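Local structure of NAD-dependent dehydrogenase (Rhizobium meliloti, 4Z0P) at residues R93-T98 and M148-Q153; E105-Q110 and V198-L203; V297-A302 and P309-V314. The protein reduces glyoxylate and hydroxypyruvate with NADPH as cofactor, as a member of the D-isomer specific 2-hydroxyacid dehydrogenase family. All coordinates share one frame; numbering follows the deposited sequence.

Contact 1 (R93-T98 and M148-Q153); sequences RFVDRT and MGVLGQ. With NDP (NADPH dihydro-nicotinamide-adenine-dinucleotide phosphate), chain H.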
# COMPACT_ATOMS: atom_id res chain seq x y z
N ARG A 93 -28.10 0.48 6.36
CA ARG A 93 -26.91 -0.01 5.64
C ARG A 93 -25.80 -0.38 6.63
O ARG A 93 -25.83 0.01 7.79
CB ARG A 93 -26.43 1.04 4.62
CG ARG A 93 -25.69 2.22 5.23
CD ARG A 93 -25.64 3.41 4.27
NE ARG A 93 -24.69 4.40 4.71
CZ ARG A 93 -23.40 4.41 4.38
NH1 ARG A 93 -22.87 3.48 3.59
NH2 ARG A 93 -22.62 5.36 4.85
N PHE A 94 -24.81 -1.13 6.17
CA PHE A 94 -23.68 -1.52 7.02
C PHE A 94 -22.60 -0.44 7.01
O PHE A 94 -22.09 -0.06 5.96
CB PHE A 94 -23.11 -2.85 6.53
CG PHE A 94 -22.06 -3.48 7.42
CD1 PHE A 94 -22.12 -3.44 8.81
CD2 PHE A 94 -20.99 -4.17 6.83
CE1 PHE A 94 -21.15 -4.05 9.59
CE2 PHE A 94 -20.03 -4.79 7.63
CZ PHE A 94 -20.11 -4.72 9.00
N VAL A 95 -22.31 0.08 8.20
CA VAL A 95 -21.23 1.03 8.41
C VAL A 95 -20.49 0.50 9.62
O VAL A 95 -21.11 0.26 10.65
CB VAL A 95 -21.79 2.43 8.71
CG1 VAL A 95 -20.67 3.40 9.08
CG2 VAL A 95 -22.53 2.98 7.49
N ASP A 96 -19.18 0.29 9.53
CA ASP A 96 -18.44 -0.32 10.62
C ASP A 96 -16.96 -0.09 10.39
O ASP A 96 -16.51 -0.07 9.25
CB ASP A 96 -18.68 -1.84 10.64
CG ASP A 96 -18.18 -2.50 11.91
OD1 ASP A 96 -18.89 -2.40 12.92
OD2 ASP A 96 -17.08 -3.13 11.89
N ARG A 97 -16.21 0.04 11.49
CA ARG A 97 -14.76 0.22 11.41
C ARG A 97 -14.10 -0.86 10.58
O ARG A 97 -13.14 -0.59 9.88
CB ARG A 97 -14.15 0.20 12.82
CG ARG A 97 -12.63 0.22 12.87
N THR A 98 -14.60 -2.10 10.65
CA THR A 98 -13.97 -3.20 9.88
C THR A 98 -14.11 -2.99 8.37
O THR A 98 -13.17 -3.20 7.60
CB THR A 98 -14.57 -4.60 10.22
OG1 THR A 98 -15.98 -4.61 9.92
CG2 THR A 98 -14.30 -4.95 11.67
N MET A 148 -17.12 11.54 -0.68
CA MET A 148 -16.49 11.98 0.57
C MET A 148 -17.33 11.54 1.76
O MET A 148 -17.61 12.34 2.67
CB MET A 148 -16.36 13.51 0.58
CG MET A 148 -15.20 14.04 -0.23
SD MET A 148 -13.65 13.78 0.65
CE MET A 148 -13.05 12.29 -0.14
N GLY A 149 -17.77 10.29 1.75
CA GLY A 149 -18.56 9.75 2.81
C GLY A 149 -17.71 8.97 3.79
O GLY A 149 -16.52 9.28 3.99
N VAL A 150 -18.29 7.94 4.38
CA VAL A 150 -17.56 7.14 5.36
C VAL A 150 -16.26 6.61 4.75
O VAL A 150 -15.16 6.76 5.33
CB VAL A 150 -18.43 5.98 5.89
CG1 VAL A 150 -17.63 5.05 6.80
CG2 VAL A 150 -19.60 6.53 6.69
N LEU A 151 -16.36 6.02 3.56
CA LEU A 151 -15.19 5.38 2.94
C LEU A 151 -14.23 6.40 2.34
O LEU A 151 -13.01 6.33 2.58
CB LEU A 151 -15.64 4.33 1.91
CG LEU A 151 -16.51 3.21 2.48
CD1 LEU A 151 -16.90 2.18 1.40
CD2 LEU A 151 -15.90 2.52 3.69
N GLY A 152 -14.77 7.36 1.61
CA GLY A 152 -13.94 8.40 1.01
C GLY A 152 -13.13 9.20 2.01
O GLY A 152 -11.93 9.47 1.80
N GLN A 153 -13.75 9.55 3.13
CA GLN A 153 -13.02 10.33 4.14
C GLN A 153 -11.86 9.55 4.78
O GLN A 153 -10.76 10.09 4.97
CB GLN A 153 -13.92 10.89 5.21
CG GLN A 153 -14.89 11.90 4.64
CD GLN A 153 -15.76 12.50 5.71
OE1 GLN A 153 -15.30 12.72 6.82
NE2 GLN A 153 -17.02 12.77 5.38
PA NDP H . -21.59 7.30 2.08
O1A NDP H . -23.10 7.43 1.93
O2A NDP H . -21.01 7.51 3.44
O5B NDP H . -20.96 8.36 1.09
C5B NDP H . -21.42 8.59 -0.23
C4B NDP H . -20.73 9.82 -0.76
O4B NDP H . -21.08 9.93 -2.13
C3B NDP H . -21.18 11.12 -0.08
O3B NDP H . -20.05 11.97 0.01
C2B NDP H . -22.19 11.68 -1.06
O2B NDP H . -22.33 13.08 -1.05
C1B NDP H . -21.56 11.25 -2.36
N9A NDP H . -22.56 11.28 -3.44
C8A NDP H . -23.65 10.53 -3.64
N7A NDP H . -24.32 10.84 -4.73
C5A NDP H . -23.61 11.87 -5.27
C6A NDP H . -23.80 12.67 -6.41
N6A NDP H . -24.83 12.49 -7.27
N1A NDP H . -22.88 13.64 -6.68
C2A NDP H . -21.86 13.82 -5.83
N3A NDP H . -21.59 13.13 -4.71
C4A NDP H . -22.51 12.16 -4.49
O3 NDP H . -21.25 5.85 1.45
PN NDP H . -19.93 5.01 1.87
O1N NDP H . -18.72 5.89 1.82
O2N NDP H . -20.19 4.21 3.10
O5D NDP H . -19.95 3.96 0.68
C5D NDP H . -19.78 4.42 -0.65
C4D NDP H . -20.07 3.30 -1.64
O4D NDP H . -18.98 2.38 -1.69
C3D NDP H . -21.26 2.39 -1.34
O3D NDP H . -22.49 3.03 -1.72
C2D NDP H . -21.00 1.12 -2.12
O2D NDP H . -21.59 1.21 -3.43
C1D NDP H . -19.45 1.17 -2.26
N1N NDP H . -18.79 0.04 -1.61
C2N NDP H . -18.05 -0.88 -2.35
C3N NDP H . -17.41 -1.93 -1.76
C7N NDP H . -16.49 -2.85 -2.51
O7N NDP H . -16.17 -3.92 -1.96
N7N NDP H . -16.06 -2.52 -3.70
C4N NDP H . -17.55 -2.13 -0.30
C5N NDP H . -18.37 -1.12 0.41
C6N NDP H . -18.92 -0.09 -0.22
P2B NDP H . -23.09 13.83 0.15
O1X NDP H . -22.14 13.72 1.32
O2X NDP H . -23.21 15.25 -0.39
O3X NDP H . -24.39 13.13 0.35
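Val95 and Val150 are the closest backbone pair, with CA atoms 7.8 Å apart, between the loop that leads into helix 97-115 and the first turn of helix 150-161. No hydrogen bond joins the two segments directly. Val150 CG2 is the shared point: it lies 4.1 Å from Val95 CG1 and 3.7 Å from Arg93 NH2, which it meets obliquely. Val95 CG2 sits over the centre of one face of the Arg93 guanidinium. NADPH O1A lies above the opposite face, nearer the rim, and O2N at the edge, in plane. Arg93 leaves its backbone with CG between N and the carbonyl carbon (chi1 76°), then runs extended to NE. Its NH1 and NH2 both donate to NADPH O2N, the NH1 bond being the shorter at 2.8 Å. From the other segment, Val150 N bonds NADPH O2A at 2.9 Å and Leu151 N bonds O1N at 2.9 Å, both nearly straight. The diphosphate is thus held from both segments, and the guanidinium probably offsets part of its charge. Gly149, the N-cap residue, brings its CA within 3.3 Å of NADPH O5B, where a CB would clash. This is the glycine-rich diphosphate-binding turn of a Rossmann fold, consistent with the GxGxxG pattern.

Contact 2 (E105-Q110 and V198-L203); sequences EWVMMQ and VGLLPL. With NDP (NADPH dihydro-nicotinamide-adenine-dinucleotide phosphate), chain H.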
# COMPACT_ATOMS: atom_id res chain seq x y z
N GLU A 105 -7.39 -0.04 3.02
CA GLU A 105 -6.30 -0.93 2.60
C GLU A 105 -6.26 -1.07 1.08
O GLU A 105 -5.21 -0.97 0.47
CB GLU A 105 -6.47 -2.33 3.16
CG GLU A 105 -6.33 -2.47 4.67
CD GLU A 105 -6.82 -3.82 5.18
OE1 GLU A 105 -7.17 -4.68 4.35
OE2 GLU A 105 -6.91 -3.99 6.42
N TRP A 106 -7.42 -1.35 0.49
CA TRP A 106 -7.46 -1.60 -0.94
C TRP A 106 -7.10 -0.32 -1.73
O TRP A 106 -6.34 -0.37 -2.69
CB TRP A 106 -8.84 -2.14 -1.35
CG TRP A 106 -8.95 -2.50 -2.83
CD1 TRP A 106 -8.77 -3.73 -3.38
CD2 TRP A 106 -9.28 -1.62 -3.91
NE1 TRP A 106 -8.98 -3.67 -4.75
CE2 TRP A 106 -9.29 -2.39 -5.10
CE3 TRP A 106 -9.60 -0.27 -3.99
CZ2 TRP A 106 -9.58 -1.82 -6.36
CZ3 TRP A 106 -9.91 0.29 -5.23
CH2 TRP A 106 -9.90 -0.50 -6.40
N VAL A 107 -7.64 0.82 -1.31
CA VAL A 107 -7.37 2.09 -1.98
C VAL A 107 -5.87 2.43 -1.87
O VAL A 107 -5.24 2.78 -2.86
CB VAL A 107 -8.24 3.24 -1.43
CG1 VAL A 107 -7.84 4.59 -2.02
CG2 VAL A 107 -9.72 2.97 -1.72
N MET A 108 -5.32 2.30 -0.68
CA MET A 108 -3.89 2.54 -0.47
C MET A 108 -3.07 1.62 -1.35
O MET A 108 -2.10 2.06 -1.99
CB MET A 108 -3.53 2.31 0.99
CG MET A 108 -2.05 2.53 1.34
SD MET A 108 -1.51 4.24 1.10
CE MET A 108 -2.47 5.02 2.41
N MET A 109 -3.45 0.34 -1.42
CA MET A 109 -2.69 -0.60 -2.26
C MET A 109 -2.69 -0.16 -3.71
O MET A 109 -1.64 -0.19 -4.37
CB MET A 109 -3.23 -2.01 -2.14
CG MET A 109 -2.36 -3.01 -2.86
SD MET A 109 -2.86 -4.72 -2.51
CE MET A 109 -4.38 -4.72 -3.33
N GLN A 110 -3.85 0.25 -4.23
CA GLN A 110 -3.89 0.66 -5.64
C GLN A 110 -3.05 1.90 -5.88
O GLN A 110 -2.33 2.00 -6.87
CB GLN A 110 -5.30 0.96 -6.12
CG GLN A 110 -6.32 -0.13 -5.88
CD GLN A 110 -5.82 -1.51 -6.18
OE1 GLN A 110 -5.26 -1.78 -7.25
NE2 GLN A 110 -6.02 -2.42 -5.23
N VAL A 198 -9.97 8.29 -7.73
CA VAL A 198 -10.54 7.19 -6.95
C VAL A 198 -12.04 7.39 -6.82
O VAL A 198 -12.49 8.41 -6.31
CB VAL A 198 -9.94 7.14 -5.53
CG1 VAL A 198 -10.62 6.07 -4.67
CG2 VAL A 198 -8.45 6.82 -5.61
N GLY A 199 -12.79 6.40 -7.27
CA GLY A 199 -14.24 6.39 -7.13
C GLY A 199 -14.72 5.62 -5.90
O GLY A 199 -14.51 4.41 -5.79
N LEU A 200 -15.37 6.33 -4.99
CA LEU A 200 -16.04 5.77 -3.81
C LEU A 200 -17.45 6.35 -3.67
O LEU A 200 -17.87 6.73 -2.59
CB LEU A 200 -15.21 6.02 -2.57
CG LEU A 200 -13.96 5.13 -2.49
CD1 LEU A 200 -13.03 5.63 -1.39
CD2 LEU A 200 -14.33 3.68 -2.27
N LEU A 201 -18.15 6.38 -4.79
CA LEU A 201 -19.55 6.83 -4.85
C LEU A 201 -20.49 5.63 -4.80
O LEU A 201 -20.16 4.56 -5.30
CB LEU A 201 -19.81 7.55 -6.18
CG LEU A 201 -19.18 8.93 -6.41
CD1 LEU A 201 -19.28 9.32 -7.87
CD2 LEU A 201 -19.83 9.97 -5.50
N PRO A 202 -21.68 5.81 -4.23
CA PRO A 202 -22.76 4.84 -4.45
C PRO A 202 -23.21 4.86 -5.91
O PRO A 202 -22.92 5.82 -6.62
CB PRO A 202 -23.89 5.32 -3.55
CG PRO A 202 -23.57 6.76 -3.25
CD PRO A 202 -22.16 7.06 -3.61
N LEU A 203 -23.86 3.77 -6.34
CA LEU A 203 -24.63 3.77 -7.58
C LEU A 203 -25.99 4.33 -7.28
O LEU A 203 -26.74 3.77 -6.47
CB LEU A 203 -24.81 2.38 -8.19
CG LEU A 203 -25.56 2.34 -9.54
CD1 LEU A 203 -24.94 3.22 -10.60
CD2 LEU A 203 -25.68 0.92 -10.03
PA NDP H . -21.59 7.30 2.08
O1A NDP H . -23.10 7.43 1.93
O2A NDP H . -21.01 7.51 3.44
O5B NDP H . -20.96 8.36 1.09
C5B NDP H . -21.42 8.59 -0.23
C4B NDP H . -20.73 9.82 -0.76
O4B NDP H . -21.08 9.93 -2.13
C3B NDP H . -21.18 11.12 -0.08
O3B NDP H . -20.05 11.97 0.01
C2B NDP H . -22.19 11.68 -1.06
O2B NDP H . -22.33 13.08 -1.05
C1B NDP H . -21.56 11.25 -2.36
N9A NDP H . -22.56 11.28 -3.44
C8A NDP H . -23.65 10.53 -3.64
N7A NDP H . -24.32 10.84 -4.73
C5A NDP H . -23.61 11.87 -5.27
C6A NDP H . -23.80 12.67 -6.41
N6A NDP H . -24.83 12.49 -7.27
N1A NDP H . -22.88 13.64 -6.68
C2A NDP H . -21.86 13.82 -5.83
N3A NDP H . -21.59 13.13 -4.71
C4A NDP H . -22.51 12.16 -4.49
O3 NDP H . -21.25 5.85 1.45
PN NDP H . -19.93 5.01 1.87
O1N NDP H . -18.72 5.89 1.82
O2N NDP H . -20.19 4.21 3.10
O5D NDP H . -19.95 3.96 0.68
C5D NDP H . -19.78 4.42 -0.65
C4D NDP H . -20.07 3.30 -1.64
O4D NDP H . -18.98 2.38 -1.69
C3D NDP H . -21.26 2.39 -1.34
O3D NDP H . -22.49 3.03 -1.72
C2D NDP H . -21.00 1.12 -2.12
O2D NDP H . -21.59 1.21 -3.43
C1D NDP H . -19.45 1.17 -2.26
N1N NDP H . -18.79 0.04 -1.61
C2N NDP H . -18.05 -0.88 -2.35
C3N NDP H . -17.41 -1.93 -1.76
C7N NDP H . -16.49 -2.85 -2.51
O7N NDP H . -16.17 -3.92 -1.96
N7N NDP H . -16.06 -2.52 -3.70
C4N NDP H . -17.55 -2.13 -0.30
C5N NDP H . -18.37 -1.12 0.41
C6N NDP H . -18.92 -0.09 -0.22
P2B NDP H . -23.09 13.83 0.15
O1X NDP H . -22.14 13.72 1.32
O2X NDP H . -23.21 15.25 -0.39
O3X NDP H . -24.39 13.13 0.35
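Val107 on helix 97-115 carries the apolar packing with both of its methyl groups. Val107 CG1 meets Val198 CG1 at 4.1 Å, the two side chains crossing at a slant. Val107 CG2 reaches Leu200 CD1 at 4.3 Å. Each valine has CG1 anti to its own backbone N (chi1 173° in Val107, 175° in Val198), which turns these two methyls to each other. All three residues are buried, and no hydrogen bond links the segments. Ala155 and Leu159 of helix 150-161 also cover Val107. The packing lays helix 97-115 against strand 196-199 of the parallel Rossmann sheet, where Val198 is bonded through its backbone to Gly144 and Met146. Beyond the strand the chain continues as loop into the cofactor pocket. Here the contacts with NADPH are van der Waals: Pro202 CB lies 3.2 Å from O3D, and Leu201 CD2 lies 3.6 Å from O4B. Polar bonds stay within the helix or leave the contact. Trp106 O accepts from Gln110 N at 3.0 Å and from Gln110 NE2 at 3.3 Å, the two donors coming from opposite faces of the carbonyl plane. The same NE2 lies over one face of the Trp106 ring, toward its rim, while Val107 CG2 lies in plane at the ring's edge. Glu105 makes a salt bridge to Arg116 of the second subunit.

Contact 3 (V297-A302 and P309-V314); sequences VEHQIA and PLEHVV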
# COMPACT_ATOMS: atom_id res chain seq x y z
N VAL A 297 -26.02 -5.39 13.58
CA VAL A 297 -27.46 -5.65 13.50
C VAL A 297 -28.05 -5.80 14.91
O VAL A 297 -29.11 -5.22 15.19
CB VAL A 297 -27.79 -6.87 12.62
CG1 VAL A 297 -29.29 -7.19 12.66
CG2 VAL A 297 -27.39 -6.62 11.17
N GLU A 298 -27.38 -6.57 15.77
CA GLU A 298 -27.81 -6.72 17.16
C GLU A 298 -27.99 -5.37 17.86
O GLU A 298 -28.99 -5.13 18.56
CB GLU A 298 -26.83 -7.56 17.96
CG GLU A 298 -26.91 -9.04 17.67
CD GLU A 298 -25.70 -9.80 18.16
OE1 GLU A 298 -24.91 -9.27 18.97
OE2 GLU A 298 -25.52 -10.96 17.72
N HIS A 299 -27.00 -4.49 17.66
CA HIS A 299 -26.99 -3.16 18.29
C HIS A 299 -28.17 -2.33 17.80
O HIS A 299 -28.88 -1.72 18.61
CB HIS A 299 -25.65 -2.46 18.04
CG HIS A 299 -25.55 -1.08 18.63
ND1 HIS A 299 -25.61 -0.85 19.99
CD2 HIS A 299 -25.39 0.13 18.05
CE1 HIS A 299 -25.50 0.45 20.22
NE2 HIS A 299 -25.36 1.07 19.06
N GLN A 300 -28.42 -2.35 16.49
CA GLN A 300 -29.55 -1.60 15.91
C GLN A 300 -30.90 -2.16 16.34
O GLN A 300 -31.82 -1.37 16.62
CB GLN A 300 -29.44 -1.54 14.39
CG GLN A 300 -28.24 -0.73 13.90
CD GLN A 300 -28.17 0.69 14.51
OE1 GLN A 300 -29.16 1.41 14.55
NE2 GLN A 300 -26.99 1.08 14.99
N ILE A 301 -31.03 -3.48 16.39
CA ILE A 301 -32.25 -4.11 16.92
C ILE A 301 -32.49 -3.61 18.36
O ILE A 301 -33.61 -3.24 18.71
CB ILE A 301 -32.19 -5.65 16.88
CG1 ILE A 301 -32.33 -6.15 15.45
CG2 ILE A 301 -33.31 -6.26 17.73
CD1 ILE A 301 -32.01 -7.62 15.22
N ALA A 302 -31.45 -3.58 19.19
CA ALA A 302 -31.61 -3.18 20.59
C ALA A 302 -32.06 -1.72 20.68
O ALA A 302 -32.93 -1.37 21.49
CB ALA A 302 -30.34 -3.41 21.39
N PRO A 309 -33.65 6.01 17.89
CA PRO A 309 -33.58 6.06 16.43
C PRO A 309 -32.56 5.08 15.86
O PRO A 309 -31.47 4.97 16.39
CB PRO A 309 -33.17 7.50 16.10
CG PRO A 309 -32.84 8.15 17.39
CD PRO A 309 -33.42 7.34 18.50
N LEU A 310 -32.93 4.39 14.78
CA LEU A 310 -31.96 3.60 14.04
C LEU A 310 -30.88 4.50 13.46
O LEU A 310 -31.14 5.65 13.11
CB LEU A 310 -32.65 2.83 12.90
CG LEU A 310 -33.59 1.70 13.34
CD1 LEU A 310 -34.53 1.34 12.21
CD2 LEU A 310 -32.78 0.48 13.77
N GLU A 311 -29.68 3.96 13.35
CA GLU A 311 -28.54 4.66 12.74
C GLU A 311 -28.29 4.09 11.35
O GLU A 311 -28.61 2.94 11.08
CB GLU A 311 -27.30 4.49 13.62
CG GLU A 311 -27.47 5.17 14.98
CD GLU A 311 -26.49 4.70 16.04
OE1 GLU A 311 -26.06 3.53 16.03
OE2 GLU A 311 -26.17 5.51 16.91
N HIS A 312 -27.72 4.92 10.46
CA HIS A 312 -27.33 4.50 9.12
C HIS A 312 -28.53 4.10 8.26
O HIS A 312 -28.44 3.18 7.46
CB HIS A 312 -26.29 3.36 9.15
CG HIS A 312 -25.24 3.55 10.19
ND1 HIS A 312 -24.41 4.64 10.21
CD2 HIS A 312 -24.91 2.80 11.27
CE1 HIS A 312 -23.60 4.56 11.25
NE2 HIS A 312 -23.88 3.45 11.91
N VAL A 313 -29.62 4.84 8.40
CA VAL A 313 -30.82 4.58 7.63
C VAL A 313 -30.70 5.28 6.27
O VAL A 313 -30.44 6.46 6.20
CB VAL A 313 -32.06 5.08 8.37
CG1 VAL A 313 -33.34 4.88 7.55
CG2 VAL A 313 -32.18 4.38 9.72
N VAL A 314 -30.99 4.53 5.21
CA VAL A 314 -30.87 5.12 3.89
C VAL A 314 -32.11 5.90 3.47
O VAL A 314 -33.23 5.66 3.93
CB VAL A 314 -30.49 4.09 2.81
CG1 VAL A 314 -29.26 3.32 3.26
CG2 VAL A 314 -31.64 3.16 2.48
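Gln300 on helix 290-305 grips Glu311 in the loop after that helix with both ends of its amide. Gln300 OE1 accepts from Glu311 N at 2.9 Å in a nearly straight bond (172°), the donor standing above the carbonyl plane. Gln300 NE2 donates to Glu311 OE1 at 2.8 Å, with Glu311 OE1 lying in the plane of the Gln300 amide and met on the anti side of the carboxylate. One side chain thus binds the backbone and the side chain of one residue, which fixes the rotation of the amide. A bend at chi2 (-53°) carries the Gln300 amide to Glu311. Leu310 completes the close part: its CD2 is 3.5 Å from Gln300 O and 3.8 Å from Gln300 OE1. Gln300 packs on Phe71 and Leu310 on Val69, both of strand 69-72. The contact therefore joins the returning C-terminal loop to a helix on the five-stranded parallel sheet, the smaller of the two sheets in this two-domain dehydrogenase. An alanine at Gln300 would remove both amide bonds, and Glu311 N and the carboxylate would probably lose these partners, with the loop less firmly fixed to the helix. The other side is looser. The edge of the exposed His299 ring lies toward Glu311 OE1, with His299 NE2 4.0 Å from Glu311 OE1; ring and carboxylate planes are 46° apart. Glu311 is partly exposed, and its OE2 forms a long, weak ion pair with Arg303.

Contact 2 is core: all of its touching residues are buried, and its packing is apolar. Contact 1 is partly buried and works largely through the charged cofactor. Contact 3 lies farthest out: its centre is about 21 Å from the centre of the chain, and it relies on amide and carboxylate bonds. Contacts 1 and 2 both use helix 97-115, both touch NADPH, and meet where Leu200 CD1 packs on Gly152 CA at 3.8 Å. Contact 3 touches neither the cofactor nor contact 2. It reaches contact 1 through a probable hydrogen bond from Arg93 N to His312 O, so its loop runs beside the arginine that binds the diphosphate.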